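Local coordinates for protein propionate kinase (Francisella tularensis subsp. tularensis, PDB 3KHY) that probably catalyses the reversible transfer of phosphate from ATP to acetate, forming acetyl phosphate, with magnesium as cofactor, at residues A186-Q191 and M366-N371. Sequence-based numbering, arbitrary orientation.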
ATOM      1  N   ALA A 186     -16.244  13.516 -18.679  1.00 21.34           N
ATOM      2  CA  ALA A 186     -15.790  13.991 -19.983  1.00 25.77           C
ATOM      3  C   ALA A 186     -16.877  14.798 -20.685  1.00 30.96           C
ATOM      4  O   ALA A 186     -16.585  15.777 -21.372  1.00 33.57           O
ATOM      5  CB  ALA A 186     -15.339  12.822 -20.855  1.00 26.98           C
ATOM      6  N   LYS A 187     -18.131  14.398 -20.517  1.00 21.54           N
ATOM      7  CA  LYS A 187     -19.231  15.152 -21.126  1.00 26.92           C
ATOM      8  C   LYS A 187     -19.351  16.564 -20.548  1.00 30.25           C
ATOM      9  O   LYS A 187     -19.828  17.483 -21.216  1.00 28.42           O
ATOM     10  CB  LYS A 187     -20.565  14.426 -20.950  1.00 30.92           C
ATOM     11  CG  LYS A 187     -20.660  13.091 -21.653  1.00 36.56           C
ATOM     12  CD  LYS A 187     -22.065  12.529 -21.522  1.00 41.67           C
ATOM     13  CE  LYS A 187     -22.080  11.021 -21.692  1.00 47.59           C
ATOM     14  NZ  LYS A 187     -23.405  10.438 -21.311  1.00 49.35           N
ATOM     15  N   ILE A 188     -18.927  16.732 -19.302  1.00 30.37           N
ATOM     16  CA  ILE A 188     -19.157  17.980 -18.583  1.00 28.68           C
ATOM     17  C   ILE A 188     -17.973  18.948 -18.661  1.00 31.13           C
ATOM     18  O   ILE A 188     -18.170  20.160 -18.762  1.00 39.94           O
ATOM     19  CB  ILE A 188     -19.507  17.708 -17.085  1.00 31.47           C
ATOM     20  CG1 ILE A 188     -20.735  16.801 -16.967  1.00 30.32           C
ATOM     21  CG2 ILE A 188     -19.747  19.008 -16.336  1.00 32.67           C
ATOM     22  CD1 ILE A 188     -20.966  16.255 -15.560  1.00 27.77           C
ATOM     23  N   LEU A 189     -16.753  18.413 -18.638  1.00 28.04           N
ATOM     24  CA  LEU A 189     -15.544  19.209 -18.386  1.00 27.20           C
ATOM     25  C   LEU A 189     -14.943  19.953 -19.580  1.00 39.04           C
ATOM     26  O   LEU A 189     -14.997  21.189 -19.643  1.00 36.13           O
ATOM     27  CB  LEU A 189     -14.472  18.339 -17.729  1.00 28.39           C
ATOM     28  CG  LEU A 189     -14.649  18.109 -16.232  1.00 23.01           C
ATOM     29  CD1 LEU A 189     -13.824  16.923 -15.769  1.00 26.06           C
ATOM     30  CD2 LEU A 189     -14.258  19.358 -15.464  1.00 21.54           C
ATOM     31  N   THR A 190     -14.334  19.207 -20.501  1.00 35.71           N
ATOM     32  CA  THR A 190     -13.734  19.796 -21.693  1.00 37.32           C
ATOM     33  C   THR A 190     -14.131  19.023 -22.945  1.00 43.01           C
ATOM     34  O   THR A 190     -14.915  18.075 -22.886  1.00 38.95           O
ATOM     35  CB  THR A 190     -12.187  19.792 -21.628  1.00 41.94           C
ATOM     36  OG1 THR A 190     -11.701  18.454 -21.818  1.00 37.32           O
ATOM     37  CG2 THR A 190     -11.685  20.352 -20.291  1.00 38.67           C
ATOM     38  N   GLN A 191     -13.556  19.428 -24.074  1.00 46.99           N
ATOM     39  CA  GLN A 191     -13.788  18.768 -25.353  1.00 57.96           C
ATOM     40  C   GLN A 191     -13.189  17.355 -25.413  1.00 53.11           C
ATOM     41  O   GLN A 191     -13.734  16.471 -26.080  1.00 55.17           O
ATOM     42  CB  GLN A 191     -13.223  19.633 -26.482  1.00 68.79           C
ATOM     43  CG  GLN A 191     -13.353  19.045 -27.875  1.00 82.42           C
ATOM     44  CD  GLN A 191     -12.680  19.912 -28.925  1.00 94.95           C
ATOM     45  OE1 GLN A 191     -12.212  21.012 -28.630  1.00 99.61           O
ATOM     46  NE2 GLN A 191     -12.625  19.419 -30.157  1.00 98.87           N
HETATM   47  N   MSE A 366     -15.937  17.467  -7.997  1.00 14.61           N
HETATM   48  CA  MSE A 366     -17.246  17.169  -8.551  1.00 12.11           C
HETATM   49  C   MSE A 366     -17.924  16.056  -7.799  1.00 13.49           C
HETATM   50  O   MSE A 366     -17.276  15.277  -7.109  1.00 13.01           O
HETATM   51  CB  MSE A 366     -17.133  16.756 -10.032  1.00 15.76           C
HETATM   52  CG  MSE A 366     -16.386  17.771 -10.878  1.00 20.33           C
HETATM   53 SE   MSE A 366     -16.215  17.292 -12.770  1.00 25.93          SE
HETATM   54  CE  MSE A 366     -18.120  17.439 -13.291  1.00 15.07           C
ATOM     55  N   VAL A 367     -19.240  16.012  -7.929  1.00 14.06           N
ATOM     56  CA  VAL A 367     -20.018  14.866  -7.510  1.00 15.41           C
ATOM     57  C   VAL A 367     -20.793  14.388  -8.730  1.00 18.25           C
ATOM     58  O   VAL A 367     -21.560  15.147  -9.324  1.00 15.55           O
ATOM     59  CB  VAL A 367     -21.018  15.219  -6.403  1.00 15.13           C
ATOM     60  CG1 VAL A 367     -21.835  13.992  -6.043  1.00 13.33           C
ATOM     61  CG2 VAL A 367     -20.293  15.766  -5.178  1.00 17.45           C
ATOM     62  N   ILE A 368     -20.593  13.129  -9.100  1.00 15.48           N
ATOM     63  CA  ILE A 368     -21.271  12.551 -10.252  1.00 14.75           C
ATOM     64  C   ILE A 368     -21.837  11.204  -9.828  1.00 17.91           C
ATOM     65  O   ILE A 368     -21.121  10.371  -9.270  1.00 17.46           O
ATOM     66  CB  ILE A 368     -20.280  12.351 -11.426  1.00 13.82           C
ATOM     67  CG1 ILE A 368     -19.689  13.696 -11.856  1.00 12.59           C
ATOM     68  CG2 ILE A 368     -20.972  11.642 -12.603  1.00 16.69           C
ATOM     69  CD1 ILE A 368     -18.708  13.587 -13.058  1.00 18.96           C
ATOM     70  N   ALA A 369     -23.123  10.996 -10.063  1.00 15.33           N
ATOM     71  CA  ALA A 369     -23.770   9.759  -9.642  1.00 16.02           C
ATOM     72  C   ALA A 369     -23.312   8.628 -10.543  1.00 15.08           C
ATOM     73  O   ALA A 369     -23.293   8.774 -11.760  1.00 15.49           O
ATOM     74  CB  ALA A 369     -25.290   9.905  -9.702  1.00 19.82           C
ATOM     75  N   THR A 370     -22.932   7.503  -9.962  1.00 13.92           N
ATOM     76  CA  THR A 370     -22.549   6.373 -10.798  1.00 18.87           C
ATOM     77  C   THR A 370     -23.799   5.569 -11.172  1.00 23.92           C
ATOM     78  O   THR A 370     -24.838   5.676 -10.520  1.00 18.03           O
ATOM     79  CB  THR A 370     -21.466   5.488 -10.140  1.00 15.86           C
ATOM     80  OG1 THR A 370     -20.973   4.545 -11.099  1.00 17.34           O
ATOM     81  CG2 THR A 370     -22.009   4.731  -8.944  1.00 16.27           C
ATOM     82  N   ASN A 371     -23.711   4.785 -12.240  1.00 18.69           N
ATOM     83  CA  ASN A 371     -24.852   3.983 -12.673  1.00 19.93           C
ATOM     84  C   ASN A 371     -24.295   2.772 -13.406  1.00 16.91           C
ATOM     85  O   ASN A 371     -24.251   2.735 -14.633  1.00 17.67           O
ATOM     86  CB  ASN A 371     -25.791   4.794 -13.581  1.00 18.00           C
ATOM     87  CG  ASN A 371     -27.133   4.095 -13.820  1.00 25.66           C
ATOM     88  OD1 ASN A 371     -27.260   2.878 -13.642  1.00 21.73           O
ATOM     89  ND2 ASN A 371     -28.135   4.862 -14.220  1.00 26.17           N
TER
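M366, a selenomethionine, reaches from an edge strand of the sheet and meets with its tip I188, at the end of helix 175-188, and the next residue, L189. This is helix-on-sheet packing in the second domain of the acetokinase fold, a member of the actin-like ATPase superfamily, where helix 175-188 lies against the five-stranded sheet at strand 365-367. The contact is small and wholly apolar. The terminal CE of M366 fits between two branches of I188, 3.8 Å from CG2 and 3.8 Å from CD1. One bond back, SE of M366 lies 3.9 Å from CD1 of L189 and equally far from its CG and CD2, set against the isobutyl fork. The M366 chain is extended through chi2 and then bends at chi3 (68°), which turns the methyl aside toward I188 while the selenium stays with L189. Around these contacts, L189 and M366 also pack on A316 of the adjacent strand 316-320, L189 further on V196 of strand 196-201 beyond it, and I368 on V318; I368 also touches Q184 and A185 of the helix. Backbone hydrogen bonds of M366 with L317 and F319 hold it in the sheet. Beyond I368, the chain runs toward the predicted ATP site: T370 N donates a hydrogen bond to OE2 of E325, T370 OG1 is hydrogen-bonded to S177 OG near the start of the helix, and N371 N-caps helix 372-382 through OD1 to L374 N. At the helix end I368, two residues after M366, meets I188 methyl to methyl, I188 CD1 standing 4.3 Å from I368 CD1.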